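Local coordinates for NTF2-like protein of unknown function (PDB 3HZP) that is of unknown function but adopts an NTF2-like fold, the cone-shaped alpha-plus-beta architecture that in many relatives encloses a ligand pocket, at residues A31-I36 with W112-M117; L98-S103 with Q118-Q123. All blocks are in the same frame, centred on the assembly; numbering follows the deposited sequence. Where two conformers were deposited one is given.

Contact 1. Residues A31-I36 with W112-M117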
ATOM      1  N   ALA A  31     -13.796   4.761 -10.129  1.00 13.48           N
ATOM      2  CA  ALA A  31     -14.547   3.523 -10.282  1.00 14.79           C
ATOM      3  C   ALA A  31     -13.743   2.278 -10.022  1.00 16.57           C
ATOM      4  O   ALA A  31     -14.314   1.247  -9.635  1.00 18.94           O
ATOM      5  CB  ALA A  31     -15.123   3.431 -11.712  1.00 17.22           C
ATOM      6  N   ASP A  32     -12.472   2.324 -10.333  1.00 16.66           N
ATOM      7  CA  ASP A  32     -11.610   1.140 -10.158  1.00 20.28           C
ATOM      8  C   ASP A  32     -10.824   1.137  -8.834  1.00 17.59           C
ATOM      9  O   ASP A  32      -9.922   0.337  -8.630  1.00 18.91           O
ATOM     10  CB  ASP A  32     -10.719   0.966 -11.372  1.00 22.57           C
ATOM     11  CG  ASP A  32      -9.744   2.065 -11.534  1.00 25.13           C
ATOM     12  OD1 ASP A  32      -9.952   3.198 -11.026  1.00 28.42           O
ATOM     13  OD2 ASP A  32      -8.766   1.823 -12.272  1.00 41.74           O
ATOM     14  N   PHE A  33     -11.175   2.054  -7.950  1.00 14.03           N
ATOM     15  CA  PHE A  33     -10.637   2.063  -6.589  1.00 13.67           C
ATOM     16  C   PHE A  33     -10.918   0.751  -5.878  1.00 13.86           C
ATOM     17  O   PHE A  33     -12.010   0.216  -5.954  1.00 14.73           O
ATOM     18  CB  PHE A  33     -11.322   3.167  -5.798  1.00 14.02           C
ATOM     19  CG  PHE A  33     -11.042   3.117  -4.315  1.00 13.62           C
ATOM     20  CD1 PHE A  33      -9.943   3.727  -3.792  1.00 14.94           C
ATOM     21  CD2 PHE A  33     -11.895   2.466  -3.451  1.00 12.49           C
ATOM     22  CE1 PHE A  33      -9.648   3.654  -2.447  1.00 14.89           C
ATOM     23  CE2 PHE A  33     -11.594   2.388  -2.082  1.00 14.03           C
ATOM     24  CZ  PHE A  33     -10.508   2.992  -1.583  1.00 13.73           C
ATOM     25  N   LEU A  34      -9.918   0.291  -5.123  1.00 13.58           N
ATOM     26  CA  LEU A  34     -10.119  -0.712  -4.088  1.00 12.35           C
ATOM     27  C   LEU A  34      -9.386  -0.281  -2.829  1.00 12.57           C
ATOM     28  O   LEU A  34      -8.386   0.429  -2.890  1.00 12.99           O
ATOM     29  CB  LEU A  34      -9.630  -2.091  -4.520  1.00 13.85           C
ATOM     30  CG  LEU A  34     -10.312  -2.721  -5.698  1.00 12.78           C
ATOM     31  CD1 LEU A  34      -9.568  -3.965  -6.216  1.00 13.48           C
ATOM     32  CD2 LEU A  34     -11.763  -3.099  -5.393  1.00 13.70           C
ATOM     33  N   PHE A  35      -9.902  -0.746  -1.706  1.00 11.49           N
ATOM     34  CA  PHE A  35      -9.335  -0.574  -0.377  1.00 11.87           C
ATOM     35  C   PHE A  35      -8.771  -1.912   0.057  1.00 12.01           C
ATOM     36  O   PHE A  35      -9.517  -2.906   0.112  1.00 12.61           O
ATOM     37  CB  PHE A  35     -10.452  -0.135   0.600  1.00 13.05           C
ATOM     38  CG  PHE A  35     -10.004   0.049   2.014  1.00 13.88           C
ATOM     39  CD1 PHE A  35      -9.526   1.266   2.436  1.00 13.43           C
ATOM     40  CD2 PHE A  35     -10.088  -1.002   2.921  1.00 14.99           C
ATOM     41  CE1 PHE A  35      -9.113   1.444   3.755  1.00 16.71           C
ATOM     42  CE2 PHE A  35      -9.698  -0.811   4.257  1.00 15.93           C
ATOM     43  CZ  PHE A  35      -9.239   0.398   4.640  1.00 15.11           C
ATOM     44  N   ILE A  36      -7.466  -1.974   0.298  1.00 11.27           N
ATOM     45  CA  ILE A  36      -6.780  -3.217   0.663  1.00 11.51           C
ATOM     46  C   ILE A  36      -6.662  -3.296   2.160  1.00 11.31           C
ATOM     47  O   ILE A  36      -6.004  -2.488   2.783  1.00 12.36           O
ATOM     48  CB  ILE A  36      -5.419  -3.353  -0.023  1.00 12.28           C
ATOM     49  CG1 ILE A  36      -5.534  -3.170  -1.538  1.00 13.34           C
ATOM     50  CG2 ILE A  36      -4.798  -4.708   0.304  1.00 12.15           C
ATOM     51  CD1 ILE A  36      -6.592  -4.062  -2.227  1.00 13.22           C
ATOM     52  N   TRP A 112      -9.568  16.005  -8.167  1.00 12.68           N
ATOM     53  CA  TRP A 112      -8.861  14.955  -7.489  1.00 12.85           C
ATOM     54  C   TRP A 112      -9.803  13.913  -6.911  1.00 13.85           C
ATOM     55  O   TRP A 112     -10.786  14.260  -6.237  1.00 14.56           O
ATOM     56  CB  TRP A 112      -7.977  15.528  -6.357  1.00 12.52           C
ATOM     57  CG  TRP A 112      -6.784  16.230  -6.831  1.00 13.52           C
ATOM     58  CD1 TRP A 112      -6.544  17.578  -6.779  1.00 18.32           C
ATOM     59  CD2 TRP A 112      -5.609  15.655  -7.403  1.00 11.89           C
ATOM     60  NE1 TRP A 112      -5.319  17.870  -7.309  1.00 22.53           N
ATOM     61  CE2 TRP A 112      -4.714  16.703  -7.694  1.00 17.63           C
ATOM     62  CE3 TRP A 112      -5.236  14.365  -7.716  1.00 13.13           C
ATOM     63  CZ2 TRP A 112      -3.475  16.479  -8.270  1.00 19.84           C
ATOM     64  CZ3 TRP A 112      -4.017  14.149  -8.250  1.00 14.04           C
ATOM     65  CH2 TRP A 112      -3.151  15.192  -8.533  1.00 16.24           C
ATOM     66  N   LYS A 113      -9.468  12.646  -7.125  1.00 14.59           N
ATOM     67  CA  LYS A 113     -10.205  11.519  -6.580  1.00 14.47           C
ATOM     68  C   LYS A 113      -9.227  10.490  -6.025  1.00 15.49           C
ATOM     69  O   LYS A 113      -8.123  10.337  -6.514  1.00 14.04           O
ATOM     70  CB  LYS A 113     -11.092  10.848  -7.648  1.00 16.96           C
ATOM     71  CG  LYS A 113     -12.148  11.793  -8.178  1.00 20.07           C
ATOM     72  CD  LYS A 113     -13.088  11.114  -9.126  1.00 25.61           C
ATOM     73  CE  LYS A 113     -14.108  10.269  -8.400  1.00 28.13           C
ATOM     74  NZ  LYS A 113     -15.305   9.875  -9.259  1.00 28.96           N
ATOM     75  N   VAL A 114      -9.624   9.804  -4.964  0.50 15.80           N
ATOM     76  CA  VAL A 114      -8.784   8.732  -4.444  0.50 15.85           C
ATOM     77  C   VAL A 114      -8.931   7.511  -5.377  0.50 15.79           C
ATOM     78  O   VAL A 114     -10.062   7.166  -5.759  0.50 17.47           O
ATOM     79  CB  VAL A 114      -9.094   8.458  -2.964  0.50 17.59           C
ATOM     80  CG1 VAL A 114     -10.531   7.926  -2.756  0.50 14.70           C
ATOM     81  CG2 VAL A 114      -8.061   7.504  -2.383  0.50 17.98           C
ATOM     82  N   ALA A 115      -7.794   6.946  -5.811  1.00 15.51           N
ATOM     83  CA  ALA A 115      -7.665   5.882  -6.765  1.00 14.47           C
ATOM     84  C   ALA A 115      -7.306   4.551  -6.134  1.00 14.79           C
ATOM     85  O   ALA A 115      -7.535   3.501  -6.746  1.00 14.55           O
ATOM     86  CB  ALA A 115      -6.627   6.239  -7.837  1.00 17.68           C
ATOM     87  N   TRP A 116      -6.696   4.573  -4.955  1.00 14.53           N
ATOM     88  CA  TRP A 116      -6.197   3.326  -4.345  1.00 15.36           C
ATOM     89  C   TRP A 116      -5.871   3.607  -2.900  1.00 14.22           C
ATOM     90  O   TRP A 116      -5.397   4.679  -2.544  1.00 14.48           O
ATOM     91  CB  TRP A 116      -4.940   2.817  -5.052  1.00 14.61           C
ATOM     92  CG  TRP A 116      -4.611   1.445  -4.712  1.00 14.87           C
ATOM     93  CD1 TRP A 116      -3.632   1.019  -3.857  1.00 16.10           C
ATOM     94  CD2 TRP A 116      -5.231   0.270  -5.231  1.00 14.06           C
ATOM     95  NE1 TRP A 116      -3.643  -0.357  -3.782  1.00 15.98           N
ATOM     96  CE2 TRP A 116      -4.604  -0.844  -4.609  1.00 15.34           C
ATOM     97  CE3 TRP A 116      -6.251   0.047  -6.147  1.00 15.27           C
ATOM     98  CZ2 TRP A 116      -4.975  -2.135  -4.882  1.00 14.93           C
ATOM     99  CZ3 TRP A 116      -6.615  -1.258  -6.432  1.00 14.96           C
ATOM    100  CH2 TRP A 116      -5.960  -2.327  -5.796  1.00 14.92           C
HETATM  101  N   MSE A 117      -6.093   2.635  -2.032  0.67 12.52           N
HETATM  102  CA  MSE A 117      -5.666   2.754  -0.637  0.67 12.53           C
HETATM  103  C   MSE A 117      -5.391   1.358  -0.051  0.67 14.28           C
HETATM  104  O   MSE A 117      -6.245   0.485  -0.165  0.67 13.15           O
HETATM  105  CB  MSE A 117      -6.730   3.453   0.197  0.67 14.21           C
HETATM  106  CG  MSE A 117      -6.352   3.655   1.664  0.67 12.79           C
HETATM  107 SE   MSE A 117      -7.662   4.640   2.708  0.50 12.81          SE
HETATM  108  CE  MSE A 117      -7.372   6.364   1.819  0.67 14.11           C
TER
HETATM  109  O   HOH W   1      -7.628   3.403  -9.592  1.00 28.44           O
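Phe35 pairs with Met117 in a parallel bridge, where Met117 N donates to Leu34 O (3.3 Å) and Ile36 N returns a shorter, straighter bond to Met117 O (2.8 Å, 167° at the hydrogen). Met117, deposited as selenomethionine, slants across to Phe35: with CG anti to the backbone N (chi1 -178°) its chain extends off the strand, and SE reaches the rim of the phenyl ring, 3.7 Å from Phe35 CE1. Because the selenium sits near the ring plane, this is an edge-on Met-aromatic contact. Phe33 directs its ring edge at the opposing backbone, with CD1 3.6 Å from Trp116 N, and its CE1 also meets the CB of Met117. Flat and apolar, these phenylalanines fill the interior beneath helix 24-28, where Phe25 stacks on Phe33. This is the concave side of the curved NTF2-like sheet, interrupted here by a classic beta bulge, in which Ala115 and Trp116 both face Ile104 of the neighbouring strand. Trp116 turns to the other side, and its indole is a broad surface for Leu34 and Ile36. Leu34 CB approaches the six-membered ring at CZ3 (3.7 Å), Ile36 CG1 comes to 3.5 Å from CZ2, and Leu34 O lies over one face. The indole NE1 bonds to Thr102 OG1 of the second subunit. With an alanine in place of Trp116, Leu34 and Ile36 would probably face a gap where the indole lay, and the subunit interface would lose a hydrogen bond to Thr102. At the exposed end the contact becomes polar: Asp32, whose OD1 also bonds Thr30 and whose OD2 forms a salt bridge with Lys69 of the second subunit, is linked to Ala115 O by a water that donates to both, 2.7 Å from Asp32 OD1.

Contact 2. Residues L98-S103 with Q118-Q123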
ATOM      1  N   LEU A  98      -4.024   2.469  14.611  1.00 14.33           N
ATOM      2  CA  LEU A  98      -2.938   3.311  14.142  1.00 14.96           C
ATOM      3  C   LEU A  98      -2.188   2.661  12.985  1.00 14.41           C
ATOM      4  O   LEU A  98      -1.032   2.236  13.172  1.00 15.94           O
ATOM      5  CB  LEU A  98      -1.985   3.600  15.312  1.00 17.07           C
ATOM      6  CG  LEU A  98      -1.058   4.767  15.105  1.00 17.07           C
ATOM      7  CD1 LEU A  98      -1.825   6.107  15.141  1.00 18.27           C
ATOM      8  CD2 LEU A  98       0.015   4.726  16.214  1.00 18.15           C
ATOM      9  N   PRO A  99      -2.842   2.493  11.825  1.00 13.92           N
ATOM     10  CA  PRO A  99      -2.154   1.909  10.661  1.00 13.51           C
ATOM     11  C   PRO A  99      -1.306   2.939   9.895  1.00 13.77           C
ATOM     12  O   PRO A  99      -1.543   4.161   9.926  1.00 15.00           O
ATOM     13  CB  PRO A  99      -3.287   1.466   9.764  1.00 13.29           C
ATOM     14  CG  PRO A  99      -4.384   2.464  10.071  1.00 14.29           C
ATOM     15  CD  PRO A  99      -4.262   2.705  11.525  1.00 13.83           C
ATOM     16  N   THR A 100      -0.386   2.401   9.112  1.00 13.02           N
ATOM     17  CA  THR A 100       0.202   3.080   7.962  1.00 12.02           C
ATOM     18  C   THR A 100      -0.656   2.842   6.728  1.00 12.74           C
ATOM     19  O   THR A 100      -1.056   1.691   6.453  1.00 12.74           O
ATOM     20  CB  THR A 100       1.610   2.534   7.665  1.00 13.23           C
ATOM     21  OG1 THR A 100       2.442   2.785   8.806  1.00 13.73           O
ATOM     22  CG2 THR A 100       2.246   3.206   6.414  1.00 14.22           C
ATOM     23  N   VAL A 101      -0.952   3.930   6.021  1.00 12.69           N
ATOM     24  CA  VAL A 101      -1.781   3.892   4.832  1.00 13.19           C
ATOM     25  C   VAL A 101      -1.086   4.484   3.631  1.00 12.91           C
ATOM     26  O   VAL A 101      -0.534   5.586   3.716  1.00 13.20           O
ATOM     27  CB  VAL A 101      -3.094   4.696   5.072  1.00 13.31           C
ATOM     28  CG1 VAL A 101      -3.997   4.600   3.884  1.00 15.05           C
ATOM     29  CG2 VAL A 101      -3.772   4.232   6.373  1.00 14.30           C
ATOM     30  N   THR A 102      -1.053   3.737   2.530  1.00 13.52           N
ATOM     31  CA  THR A 102      -0.560   4.220   1.232  1.00 12.31           C
ATOM     32  C   THR A 102      -1.781   4.535   0.395  1.00 13.64           C
ATOM     33  O   THR A 102      -2.635   3.661   0.171  1.00 14.65           O
ATOM     34  CB  THR A 102       0.292   3.180   0.533  1.00 12.76           C
ATOM     35  OG1 THR A 102       1.459   2.918   1.300  1.00 13.64           O
ATOM     36  CG2 THR A 102       0.674   3.648  -0.885  1.00 15.22           C
ATOM     37  N   SER A 103      -1.916   5.791  -0.029  1.00 13.32           N
ATOM     38  CA  SER A 103      -3.043   6.215  -0.876  1.00 13.86           C
ATOM     39  C   SER A 103      -2.511   6.789  -2.167  1.00 13.70           C
ATOM     40  O   SER A 103      -1.437   7.421  -2.186  1.00 14.28           O
ATOM     41  CB  SER A 103      -3.934   7.201  -0.138  1.00 15.67           C
ATOM     42  OG  SER A 103      -3.284   8.472   0.123  1.00 16.60           O
ATOM     43  N   GLN A 118      -4.217   1.192   0.562  1.00 12.52           N
ATOM     44  CA  GLN A 118      -3.873  -0.002   1.303  1.00 11.95           C
ATOM     45  C   GLN A 118      -3.483   0.396   2.704  1.00 13.16           C
ATOM     46  O   GLN A 118      -2.680   1.307   2.901  1.00 13.21           O
ATOM     47  CB  GLN A 118      -2.725  -0.769   0.614  1.00 12.45           C
ATOM     48  CG  GLN A 118      -2.276  -2.025   1.385  1.00 11.51           C
ATOM     49  CD  GLN A 118      -1.503  -3.045   0.587  1.00 14.51           C
ATOM     50  OE1 GLN A 118      -1.322  -2.894  -0.624  1.00 17.43           O
ATOM     51  NE2 GLN A 118      -1.093  -4.116   1.234  1.00 12.32           N
ATOM     52  N   ARG A 119      -4.017  -0.320   3.678  1.00 12.30           N
ATOM     53  CA  ARG A 119      -3.697  -0.098   5.077  1.00 11.63           C
ATOM     54  C   ARG A 119      -3.054  -1.293   5.739  1.00 11.91           C
ATOM     55  O   ARG A 119      -3.334  -2.438   5.394  1.00 12.28           O
ATOM     56  CB  ARG A 119      -4.920   0.322   5.904  1.00 12.37           C
ATOM     57  CG  ARG A 119      -6.021  -0.708   6.009  1.00 13.78           C
ATOM     58  CD  ARG A 119      -6.909  -0.477   7.231  1.00 13.17           C
ATOM     59  NE  ARG A 119      -6.205  -0.808   8.448  1.00 12.33           N
ATOM     60  CZ  ARG A 119      -6.564  -0.437   9.667  1.00 13.90           C
ATOM     61  NH1 ARG A 119      -7.663   0.273   9.857  1.00 15.05           N
ATOM     62  NH2 ARG A 119      -5.820  -0.776  10.700  1.00 14.90           N
ATOM     63  N   SER A 120      -2.250  -1.008   6.755  1.00 12.11           N
ATOM     64  CA  SER A 120      -1.591  -2.025   7.556  1.00 11.69           C
ATOM     65  C   SER A 120      -2.473  -2.414   8.745  1.00 11.86           C
ATOM     66  O   SER A 120      -3.523  -1.829   8.962  1.00 13.19           O
ATOM     67  CB  SER A 120      -0.240  -1.523   8.072  1.00 11.90           C
ATOM     68  OG  SER A 120      -0.398  -0.516   9.086  1.00 12.24           O
ATOM     69  N   SER A 121      -1.986  -3.340   9.557  0.50 12.11           N
ATOM     70  CA  SER A 121      -2.559  -3.538  10.875  0.50 13.36           C
ATOM     71  C   SER A 121      -2.439  -2.228  11.691  0.50 12.51           C
ATOM     72  O   SER A 121      -1.687  -1.278  11.367  0.50 11.03           O
ATOM     73  CB  SER A 121      -1.895  -4.752  11.544  0.50 13.03           C
ATOM     74  OG  SER A 121      -2.256  -5.970  10.885  0.50 15.64           O
ATOM     75  N   GLY A 122      -3.239  -2.148  12.748  1.00 14.67           N
ATOM     76  CA  GLY A 122      -3.367  -0.892  13.467  1.00 14.41           C
ATOM     77  C   GLY A 122      -2.512  -0.677  14.690  1.00 15.24           C
ATOM     78  O   GLY A 122      -2.870   0.160  15.515  1.00 15.64           O
ATOM     79  N   GLN A 123      -1.380  -1.359  14.786  1.00 15.58           N
ATOM     80  CA  GLN A 123      -0.466  -1.206  15.940  1.00 14.35           C
ATOM     81  C   GLN A 123       0.944  -0.792  15.506  1.00 14.48           C
ATOM     82  O   GLN A 123       1.938  -1.314  15.987  1.00 16.53           O
ATOM     83  CB  GLN A 123      -0.436  -2.503  16.762  1.00 17.21           C
ATOM     84  CG  GLN A 123      -1.835  -2.928  17.288  1.00 20.42           C
ATOM     85  CD  GLN A 123      -2.743  -3.574  16.215  1.00 27.39           C
ATOM     86  OE1 GLN A 123      -2.299  -4.401  15.408  1.00 31.80           O
ATOM     87  NE2 GLN A 123      -4.018  -3.187  16.203  1.00 30.99           N
TER
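Arg119 runs its side chain forward past the end of its strand, so that Pro99 covers one face of the guanidinium. Its CB meets Val101 CG2 at 4.1 Å, in an antiparallel non-hydrogen-bonded pair. CG then leaves between the backbone N and the carbonyl carbon (chi1 64°), CD packs against Phe35 of strand 35-36, and a bend at chi3 turns the chain so that NE and NH2 both donate to Ser120 O, NE at 2.9 Å. This side-on grip fixes the guanidinium plane, and Pro99 CG sits 3.6 Å above its centre. Proline suits the spot, offering a rigid apolar surface to the flat cation. At the tip, NH1 forms a salt bridge with Asp97 and a hydrogen bond to a bound pentaethylene glycol (probably from the crystallisation liquor), while NH2 lies 3.5 Å from Pro99 CB. Small Ser120 tucks its hydroxyl against the backbone: OG accepts from Thr100 N (2.9 Å) and donates to Ser121 O. Beyond it the regular ladder ends but the chains stay close, Leu98 N donating to Gly122 O at 2.7 Å. Thr102 and Gln118 form a hydrogen-bonded pair, Thr102 N 2.9 Å from Gln118 O; their side chains lie on the face opposite Val101 and Arg119 and bond to Gln118 and Thr102 of the second subunit. The ladder is typical of an antiparallel beta hairpin, strands 93-108 and 111-119 of the NTF2-like sheet.

How the contacts relate
Both contacts are largely buried and use strand 111-119, which has a parallel neighbour in contact 1 and an antiparallel one in contact 2. They meet in the sheet: Ile36 O is 3.1 Å from Arg119 N, a probable hydrogen bond, and Met117 CG packs on Val101 CG1. Contact 1 is mainly aromatic and aliphatic, with a water link at its exposed end. Contact 2 relies more on backbone bonds, serine hydroxyls and a guanidinium, as befits strands running out into loops. Phe35 and Arg119 both lie beside bound pentaethylene glycol, probably from the crystallisation liquor, which hints at a pocket without proving one, whereas Trp116 and Gln118 both reach Thr102 of the second subunit.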